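Local coordinates for protein imine reductase (Bacillus cereus, PDB 4D3F) that probably catalyses the NADPH-dependent reduction of imines to amines, working as a dimer with a Rossmann-type cofactor-binding domain, at residues 22-27 with 43-48; 106-111 with 131-136; 280-285 with 297-302. One frame throughout, in Å; residues are numbered along the deposited sequence.

Contact 1: residues 22-27 with 43-48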
loop_
_atom_site.group_PDB
_atom_site.type_symbol
_atom_site.label_atom_id
_atom_site.label_comp_id
_atom_site.label_asym_id
_atom_site.label_seq_id
_atom_site.Cartn_x
_atom_site.Cartn_y
_atom_site.Cartn_z
ATOM N N LYS B 22 -6.604 -42.218 -3.973
ATOM C CA LYS B 22 -6.454 -41.397 -5.190
ATOM C C LYS B 22 -7.812 -41.071 -5.821
ATOM O O LYS B 22 -8.015 -41.347 -7.010
ATOM C CB LYS B 22 -5.660 -42.209 -6.194
ATOM C CG LYS B 22 -4.209 -42.207 -5.794
ATOM C CD LYS B 22 -3.549 -40.859 -6.086
ATOM C CE LYS B 22 -2.047 -40.996 -6.158
ATOM N NZ LYS B 22 -1.629 -42.364 -6.640
ATOM N N SER B 23 -8.724 -40.588 -4.997
ATOM C CA SER B 23 -10.089 -40.384 -5.411
ATOM C C SER B 23 -10.649 -39.163 -4.696
ATOM O O SER B 23 -10.511 -39.003 -3.509
ATOM C CB SER B 23 -10.884 -41.636 -5.036
ATOM O OG SER B 23 -11.955 -41.703 -5.859
ATOM N N VAL B 24 -11.243 -38.233 -5.455
ATOM C CA VAL B 24 -11.653 -36.970 -4.862
ATOM C C VAL B 24 -12.871 -36.421 -5.594
ATOM O O VAL B 24 -13.034 -36.714 -6.776
ATOM C CB VAL B 24 -10.456 -35.949 -4.864
ATOM C CG1 VAL B 24 -10.123 -35.447 -6.239
ATOM C CG2 VAL B 24 -10.754 -34.784 -3.942
ATOM N N THR B 25 -13.699 -35.684 -4.906
ATOM C CA THR B 25 -14.818 -34.975 -5.495
ATOM C C THR B 25 -14.539 -33.487 -5.497
ATOM O O THR B 25 -14.079 -32.946 -4.481
ATOM C CB THR B 25 -16.077 -35.242 -4.721
ATOM O OG1 THR B 25 -16.533 -36.588 -4.976
ATOM C CG2 THR B 25 -17.203 -34.307 -5.258
ATOM N N VAL B 26 -14.845 -32.817 -6.603
ATOM C CA VAL B 26 -14.798 -31.332 -6.676
ATOM C C VAL B 26 -16.195 -30.846 -7.001
ATOM O O VAL B 26 -16.765 -31.243 -8.029
ATOM C CB VAL B 26 -13.850 -30.851 -7.766
ATOM C CG1 VAL B 26 -13.885 -29.283 -7.875
ATOM C CG2 VAL B 26 -12.416 -31.299 -7.483
ATOM N N ILE B 27 -16.724 -29.964 -6.166
ATOM C CA ILE B 27 -18.010 -29.334 -6.334
ATOM C C ILE B 27 -17.769 -27.848 -6.564
ATOM O O ILE B 27 -17.146 -27.178 -5.729
ATOM C CB ILE B 27 -18.834 -29.536 -5.094
ATOM C CG1 ILE B 27 -19.267 -30.988 -4.991
ATOM C CG2 ILE B 27 -20.075 -28.619 -5.133
ATOM C CD1 ILE B 27 -20.096 -31.316 -3.811
ATOM N N TYR B 43 -2.553 -35.474 -12.268
ATOM C CA TYR B 43 -1.765 -36.141 -11.241
ATOM C C TYR B 43 -2.090 -37.616 -11.096
ATOM O O TYR B 43 -1.270 -38.421 -10.585
ATOM C CB TYR B 43 -2.018 -35.447 -9.905
ATOM C CG TYR B 43 -0.957 -35.549 -8.855
ATOM C CD1 TYR B 43 0.159 -34.678 -8.882
ATOM C CD2 TYR B 43 -1.079 -36.472 -7.817
ATOM C CE1 TYR B 43 1.137 -34.757 -7.876
ATOM C CE2 TYR B 43 -0.109 -36.558 -6.822
ATOM C CZ TYR B 43 0.983 -35.704 -6.876
ATOM O OH TYR B 43 1.905 -35.824 -5.847
ATOM N N GLY B 44 -3.266 -38.027 -11.576
ATOM C CA GLY B 44 -3.661 -39.449 -11.504
ATOM C C GLY B 44 -4.804 -39.760 -10.614
ATOM O O GLY B 44 -5.085 -40.943 -10.382
ATOM N N TYR B 45 -5.517 -38.757 -10.081
ATOM C CA TYR B 45 -6.690 -39.028 -9.280
ATOM C C TYR B 45 -7.891 -39.455 -10.151
ATOM O O TYR B 45 -8.063 -38.943 -11.227
ATOM C CB TYR B 45 -7.074 -37.817 -8.440
ATOM C CG TYR B 45 -6.277 -37.623 -7.177
ATOM C CD1 TYR B 45 -4.925 -37.240 -7.221
ATOM C CD2 TYR B 45 -6.870 -37.762 -5.935
ATOM C CE1 TYR B 45 -4.218 -37.090 -6.071
ATOM C CE2 TYR B 45 -6.143 -37.620 -4.782
ATOM C CZ TYR B 45 -4.829 -37.299 -4.860
ATOM O OH TYR B 45 -4.146 -37.121 -3.734
ATOM N N SER B 46 -8.765 -40.274 -9.560
ATOM C CA SER B 46 -10.156 -40.382 -10.047
ATOM C C SER B 46 -10.886 -39.109 -9.566
ATOM O O SER B 46 -10.874 -38.838 -8.387
ATOM C CB SER B 46 -10.802 -41.566 -9.383
ATOM O OG SER B 46 -12.184 -41.596 -9.642
ATOM N N VAL B 47 -11.393 -38.278 -10.462
ATOM C CA VAL B 47 -12.014 -37.004 -10.051
ATOM C C VAL B 47 -13.500 -37.011 -10.461
ATOM O O VAL B 47 -13.815 -37.177 -11.671
ATOM C CB VAL B 47 -11.335 -35.810 -10.721
ATOM C CG1 VAL B 47 -11.953 -34.526 -10.218
ATOM C CG2 VAL B 47 -9.866 -35.807 -10.426
ATOM N N THR B 48 -14.365 -36.878 -9.479
ATOM C CA THR B 48 -15.803 -36.821 -9.667
ATOM C C THR B 48 -16.155 -35.321 -9.529
ATOM O O THR B 48 -15.724 -34.663 -8.564
ATOM C CB THR B 48 -16.519 -37.677 -8.635
ATOM O OG1 THR B 48 -16.279 -39.049 -8.918
ATOM C CG2 THR B 48 -18.018 -37.451 -8.759
HETATM O O HOH W 1 -13.704 -39.741 -7.972
#
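Lys22 lays its aliphatic chain across the ring of Tyr45 at about a right angle. CD of Lys22 sits over one ring face, 4.0 Å from the centroid, a CH-pi contact displaced toward the CE1 rim. The lysine chain reaches that place by bending at chi2 (-74°). At the ring's CD2 corner the lysine backbone closes in, Lys22 C lying 3.4 Å from Tyr45 CD2, while Val24 CG1 meets the same CD2 obliquely at 4.0 Å. The tyrosine OH is hydrogen-bonded to Thr166, which fixes the far end of the ring. Further along, Val24 CG1 and Val26 CG2 touch the two methyls of Val47. Val24 and Val47 point to the same face of the sheet, where both touch Phe40 of helix 31-43. On the reverse face Ser23, Ser46, Thr25 and Thr48 make a polar row. There Thr25 OG1 faces Thr48 CB, its own bonds going to Asn78 and Ala74 O. A water bridges Ser46 OG and Thr48 OG1, the latter at 2.8 Å from the water oxygen; Ser23 OG is hydrogen-bonded to Asn78 ND2, the water being a weak further partner. Four backbone bonds run between the strands; the straightest is Thr48 N to Val24 O, 3.0 Å and 172° at the hydrogen. Gly44, with positive phi, ends helix 31-43 in a Schellman motif. Parallel strands joined through this helix form the first beta-alpha-beta unit of a Rossmann fold; strand 23-27 runs into the glycine-rich turn, which the side chain of Val26 touches and which probably receives the NADP phosphates.

Contact 2: residues 106-111 with 131-136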
loop_
_atom_site.group_PDB
_atom_site.type_symbol
_atom_site.label_atom_id
_atom_site.label_comp_id
_atom_site.label_asym_id
_atom_site.label_seq_id
_atom_site.Cartn_x
_atom_site.Cartn_y
_atom_site.Cartn_z
ATOM N N VAL B 106 -15.393 -35.341 4.534
ATOM C CA VAL B 106 -14.443 -34.271 4.868
ATOM C C VAL B 106 -14.601 -33.213 3.788
ATOM O O VAL B 106 -14.345 -33.502 2.615
ATOM C CB VAL B 106 -13.005 -34.762 4.927
ATOM C CG1 VAL B 106 -12.084 -33.588 5.225
ATOM C CG2 VAL B 106 -12.912 -35.867 6.000
ATOM N N LEU B 107 -15.097 -32.014 4.163
ATOM C CA LEU B 107 -15.338 -30.949 3.186
ATOM C C LEU B 107 -14.218 -29.890 3.342
ATOM O O LEU B 107 -14.004 -29.373 4.434
ATOM C CB LEU B 107 -16.679 -30.299 3.390
ATOM C CG LEU B 107 -17.888 -30.990 2.715
ATOM C CD1 LEU B 107 -18.065 -32.355 3.303
ATOM C CD2 LEU B 107 -19.128 -30.121 2.780
ATOM N N VAL B 108 -13.495 -29.658 2.267
ATOM C CA VAL B 108 -12.418 -28.671 2.249
ATOM C C VAL B 108 -12.978 -27.479 1.438
ATOM O O VAL B 108 -13.221 -27.569 0.221
ATOM C CB VAL B 108 -11.207 -29.176 1.576
ATOM C CG1 VAL B 108 -10.118 -28.115 1.566
ATOM C CG2 VAL B 108 -10.690 -30.434 2.259
ATOM N N ASN B 109 -13.264 -26.398 2.151
ATOM C CA ASN B 109 -13.923 -25.277 1.540
ATOM C C ASN B 109 -12.946 -24.204 1.174
ATOM O O ASN B 109 -12.354 -23.607 2.051
ATOM C CB ASN B 109 -14.994 -24.761 2.471
ATOM C CG ASN B 109 -16.020 -23.912 1.735
ATOM O OD1 ASN B 109 -17.227 -24.038 1.975
ATOM N ND2 ASN B 109 -15.585 -23.205 0.734
ATOM N N LEU B 110 -12.759 -24.033 -0.118
ATOM C CA LEU B 110 -11.786 -23.093 -0.693
ATOM C C LEU B 110 -12.434 -21.774 -1.207
ATOM O O LEU B 110 -11.793 -21.025 -1.917
ATOM C CB LEU B 110 -11.021 -23.729 -1.783
ATOM C CG LEU B 110 -10.305 -25.046 -1.358
ATOM C CD1 LEU B 110 -9.618 -25.683 -2.541
ATOM C CD2 LEU B 110 -9.323 -24.833 -0.213
ATOM N N SER B 111 -13.601 -21.520 -0.707
ATOM C CA SER B 111 -14.415 -20.343 -1.050
ATOM C C SER B 111 -13.938 -19.129 -0.220
ATOM O O SER B 111 -13.672 -19.281 0.984
ATOM C CB SER B 111 -15.861 -20.651 -0.797
ATOM O OG SER B 111 -16.218 -21.871 -1.543
ATOM N N ARG B 131 -16.678 -33.249 8.644
ATOM C CA ARG B 131 -15.518 -32.514 9.163
ATOM C C ARG B 131 -15.222 -31.403 8.124
ATOM O O ARG B 131 -15.606 -31.549 6.987
ATOM C CB ARG B 131 -14.321 -33.415 9.348
ATOM C CG ARG B 131 -14.494 -34.603 10.296
ATOM C CD ARG B 131 -15.116 -34.210 11.624
ATOM N NE ARG B 131 -14.285 -33.270 12.393
ATOM C CZ ARG B 131 -13.330 -33.589 13.278
ATOM N NH1 ARG B 131 -13.017 -34.861 13.554
ATOM N NH2 ARG B 131 -12.659 -32.614 13.885
ATOM N N HIS B 132 -14.584 -30.289 8.535
ATOM C CA HIS B 132 -14.453 -29.051 7.722
ATOM C C HIS B 132 -13.050 -28.543 7.813
ATOM O O HIS B 132 -12.488 -28.490 8.909
ATOM C CB HIS B 132 -15.378 -27.939 8.241
ATOM C CG HIS B 132 -15.124 -26.567 7.636
ATOM N ND1 HIS B 132 -15.796 -26.096 6.518
ATOM C CD2 HIS B 132 -14.244 -25.582 7.978
ATOM C CE1 HIS B 132 -15.388 -24.862 6.230
ATOM N NE2 HIS B 132 -14.424 -24.535 7.084
ATOM N N ILE B 133 -12.446 -28.236 6.667
ATOM C CA ILE B 133 -11.148 -27.589 6.599
ATOM C C ILE B 133 -11.412 -26.331 5.806
ATOM O O ILE B 133 -12.012 -26.385 4.757
ATOM C CB ILE B 133 -10.074 -28.447 5.949
ATOM C CG1 ILE B 133 -9.808 -29.655 6.828
ATOM C CG2 ILE B 133 -8.753 -27.682 5.742
ATOM C CD1 ILE B 133 -9.308 -29.291 8.261
ATOM N N THR B 134 -10.966 -25.210 6.355
ATOM C CA THR B 134 -10.996 -23.934 5.657
ATOM C C THR B 134 -9.723 -23.689 4.879
ATOM O O THR B 134 -8.641 -23.814 5.393
ATOM C CB THR B 134 -11.171 -22.777 6.671
ATOM O OG1 THR B 134 -12.238 -23.026 7.559
ATOM C CG2 THR B 134 -11.522 -21.507 5.924
ATOM N N GLY B 135 -9.859 -23.320 3.605
ATOM C CA GLY B 135 -8.749 -22.934 2.811
ATOM C C GLY B 135 -8.874 -21.578 2.111
ATOM O O GLY B 135 -9.962 -21.240 1.624
ATOM N N GLY B 136 -7.780 -20.804 2.180
ATOM C CA GLY B 136 -7.732 -19.466 1.563
ATOM C C GLY B 136 -6.666 -19.485 0.512
ATOM O O GLY B 136 -5.441 -19.417 0.833
HETATM O O HOH W 2 -9.868 -19.515 -1.225
#
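The imidazole of His132 and CB of Asn109 meet across the strands, His132 CE1 to Asn109 CB 3.8 Å, with the methylene approaching the ring obliquely. CG of His132 is anti to the backbone N (chi1 169°), which swings the ring along its own strand. At the ring edge, in plane, lies Thr134 OG1, which accepts a 2.7 Å bond from His132 NE2; at 139° this bond is bent, yet it fixes the turn of the ring. Thr134 OG1 is also bonded to Pro180 O, whereas His132 ND1 is buried without a partner in the model. The other face of the sheet carries Val106, Val108 and Ile133, with Arg131 at its margin; Val108 CG2 rests 4.2 Å from Ile133 CB, and Val106 lies beside the root of Arg131. Where the pairing runs out, Leu110 CD2 packs 3.6 Å from Gly135 CA, against the bare backbone of the glycine. The parallel backbones are joined by four bonds: Leu107 N to Arg131 O, the straightest (177°), Ile133 N to Leu107 O, Asn109 N to Ile133 O and Gly135 N to Asn109 O. A water donates to Leu110 O, and weakly to Gly135 O. Strand 106-109 is bonded on its other side to strand 80-83, and helix 115-126 makes the crossover to 131-137. That helix and helix 88-95 cover the face carrying Leu107 and His132; helix 157-170 covers the face carrying Val106 and Val108, and Leu110 touches the bound NADP.

Contact 3: residues 280-285 with 297-302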
loop_
_atom_site.group_PDB
_atom_site.type_symbol
_atom_site.label_atom_id
_atom_site.label_comp_id
_atom_site.label_asym_id
_atom_site.label_seq_id
_atom_site.Cartn_x
_atom_site.Cartn_y
_atom_site.Cartn_z
ATOM N N LEU B 280 -6.621 11.418 6.140
ATOM C CA LEU B 280 -6.486 12.633 6.969
ATOM C C LEU B 280 -7.422 12.557 8.174
ATOM O O LEU B 280 -7.019 12.927 9.285
ATOM C CB LEU B 280 -6.865 13.860 6.144
ATOM C CG LEU B 280 -6.842 15.223 6.830
ATOM C CD1 LEU B 280 -5.468 15.506 7.271
ATOM C CD2 LEU B 280 -7.292 16.276 5.802
ATOM N N GLU B 281 -8.677 12.141 7.971
ATOM C CA GLU B 281 -9.659 12.013 9.052
ATOM C C GLU B 281 -9.197 11.074 10.139
ATOM O O GLU B 281 -9.475 11.339 11.308
ATOM C CB GLU B 281 -11.036 11.556 8.596
ATOM N N VAL B 282 -8.561 9.959 9.765
ATOM C CA VAL B 282 -7.991 9.051 10.743
ATOM C C VAL B 282 -6.883 9.762 11.578
ATOM O O VAL B 282 -6.884 9.680 12.810
ATOM C CB VAL B 282 -7.446 7.771 10.121
ATOM C CG1 VAL B 282 -6.786 6.909 11.202
ATOM C CG2 VAL B 282 -8.599 7.012 9.477
ATOM N N PHE B 283 -5.983 10.457 10.904
ATOM C CA PHE B 283 -4.929 11.202 11.614
ATOM C C PHE B 283 -5.560 12.208 12.587
ATOM O O PHE B 283 -5.078 12.343 13.743
ATOM C CB PHE B 283 -3.986 11.924 10.608
ATOM C CG PHE B 283 -2.821 11.101 10.141
ATOM C CD1 PHE B 283 -3.021 10.048 9.211
ATOM C CD2 PHE B 283 -1.568 11.266 10.701
ATOM C CE1 PHE B 283 -1.980 9.235 8.854
ATOM C CE2 PHE B 283 -0.494 10.477 10.315
ATOM C CZ PHE B 283 -0.713 9.444 9.361
ATOM N N ARG B 284 -6.561 12.975 12.098
ATOM C CA ARG B 284 -7.205 13.982 12.952
ATOM C C ARG B 284 -7.878 13.353 14.161
ATOM O O ARG B 284 -7.867 13.903 15.275
ATOM C CB ARG B 284 -8.199 14.822 12.182
ATOM C CG ARG B 284 -7.538 15.765 11.180
ATOM C CD ARG B 284 -8.670 16.591 10.512
ATOM N NE ARG B 284 -8.105 17.586 9.654
ATOM C CZ ARG B 284 -8.725 18.215 8.637
ATOM N NH1 ARG B 284 -9.985 17.955 8.280
ATOM N NH2 ARG B 284 -8.055 19.142 8.000
ATOM N N ARG B 285 -8.511 12.200 13.978
ATOM C CA ARG B 285 -9.069 11.499 15.134
ATOM C C ARG B 285 -8.007 11.121 16.162
ATOM O O ARG B 285 -8.241 11.210 17.391
ATOM C CB ARG B 285 -9.925 10.288 14.697
ATOM C CG ARG B 285 -11.238 10.654 14.030
ATOM C CD ARG B 285 -12.116 9.372 14.108
ATOM N NE ARG B 285 -11.950 8.667 12.894
ATOM C CZ ARG B 285 -12.336 7.390 12.660
ATOM N NH1 ARG B 285 -12.870 6.642 13.610
ATOM N NH2 ARG B 285 -12.162 6.893 11.434
ATOM N N THR B 297 1.776 5.045 14.795
ATOM C CA THR B 297 1.192 3.710 15.130
ATOM C C THR B 297 0.083 3.752 16.103
ATOM O O THR B 297 -0.767 2.832 16.165
ATOM C CB THR B 297 2.289 2.684 15.563
ATOM O OG1 THR B 297 2.950 3.129 16.751
ATOM C CG2 THR B 297 3.265 2.482 14.532
ATOM N N SER B 298 -0.013 4.858 16.862
ATOM C CA SER B 298 -1.105 5.079 17.753
ATOM C C SER B 298 -2.461 5.114 17.068
ATOM O O SER B 298 -3.493 4.893 17.753
ATOM C CB SER B 298 -0.892 6.375 18.582
ATOM O OG SER B 298 -0.923 7.512 17.749
ATOM N N LEU B 299 -2.449 5.335 15.754
ATOM C CA LEU B 299 -3.687 5.316 15.002
ATOM C C LEU B 299 -4.372 3.921 15.058
ATOM O O LEU B 299 -5.535 3.813 14.792
ATOM C CB LEU B 299 -3.514 5.814 13.584
ATOM C CG LEU B 299 -3.027 7.256 13.504
ATOM C CD1 LEU B 299 -2.720 7.623 12.079
ATOM C CD2 LEU B 299 -4.014 8.218 14.132
ATOM N N ILE B 300 -3.623 2.871 15.431
ATOM C CA ILE B 300 -4.255 1.569 15.586
ATOM C C ILE B 300 -5.292 1.614 16.630
ATOM O O ILE B 300 -6.333 0.937 16.548
ATOM C CB ILE B 300 -3.245 0.459 15.790
ATOM C CG1 ILE B 300 -3.889 -0.861 15.268
ATOM C CG2 ILE B 300 -2.755 0.424 17.219
ATOM C CD1 ILE B 300 -2.979 -2.055 15.351
ATOM N N GLU B 301 -5.137 2.517 17.617
ATOM C CA GLU B 301 -6.179 2.671 18.602
ATOM C C GLU B 301 -7.456 3.242 18.074
ATOM O O GLU B 301 -8.537 2.941 18.620
ATOM C CB GLU B 301 -5.682 3.512 19.825
ATOM C CG GLU B 301 -4.384 2.965 20.412
ATOM C CD GLU B 301 -4.367 1.456 20.788
ATOM O OE1 GLU B 301 -5.444 0.824 20.931
ATOM O OE2 GLU B 301 -3.239 0.882 20.943
ATOM N N ILE B 302 -7.389 4.105 17.036
ATOM C CA ILE B 302 -8.565 4.618 16.372
ATOM C C ILE B 302 -9.253 3.480 15.638
ATOM O O ILE B 302 -10.452 3.352 15.687
ATOM C CB ILE B 302 -8.207 5.736 15.343
ATOM C CG1 ILE B 302 -7.559 6.936 16.092
ATOM C CG2 ILE B 302 -9.418 6.132 14.525
ATOM C CD1 ILE B 302 -8.408 7.463 17.225
#
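Leu299 is the main bump of this contact, its forked end fitting between Val282 and Phe283 on helix 274-288. CD1 stands over the centre of the Phe283 ring, 3.6 Å from the centroid and 9° off the normal, so all six ring carbons are at similar distance from this one methyl. The leucine chain meets the ring at about a right angle. The second branch, CD2, slots against the helix backbone, 3.5 Å from Val282 O. With CG anti to the carbonyl carbon (chi1 -61°), the fork points into the helix and its two methyls divide between ring and backbone. Val282 CG1 projects in return toward the 297-302 segment, 4.2 Å from Leu299 CB and 4.3 Å from Ile302 CG2, and thus fills the hollow between these two residues. Ile302 is the second bump. Its CG2 lies over one face of the Arg285 guanidinium, 3.6 Å from NH1 and offset toward the rim, while CD1 reaches past Arg285 CB to the backbone, 3.8 Å from Arg285 O. The arginine chain bends at chi3 (-95°), bringing the flat group back over the isoleucine; its NH2 forms a salt bridge with Asp272 OD2 of the second subunit. No hydrogen bond crosses between the two segments. Trp195 of the second subunit meets Phe283 edge-to-face, and Leu199 of that subunit packs on Val282. The segment leading into and opening the short helix 300-304 thus packs on helix 274-288, within the all-helical, dimer-forming C-terminal domain characteristic of imine reductases.

In the fold
Contacts 1 and 2 belong to one sheet in the nucleotide-binding domain, their centres 16 Å apart and their nearest atoms about 7 Å apart, with strand 80-83 lying between strands 23-27 and 106-109. Both are parallel pairs closed by a helical crossover, and both run toward the bound NADP: the side chain of Val26 is about 8 Å from it and that of Ser111 about 4 Å. Contact 3 stands apart in the helical C-terminal domain, across the centre of the chain, its centre about 36 Å from that of contact 2 and 50 Å from that of contact 1. The first two therefore build the cofactor domain, whereas the third packs helices where the second subunit docks.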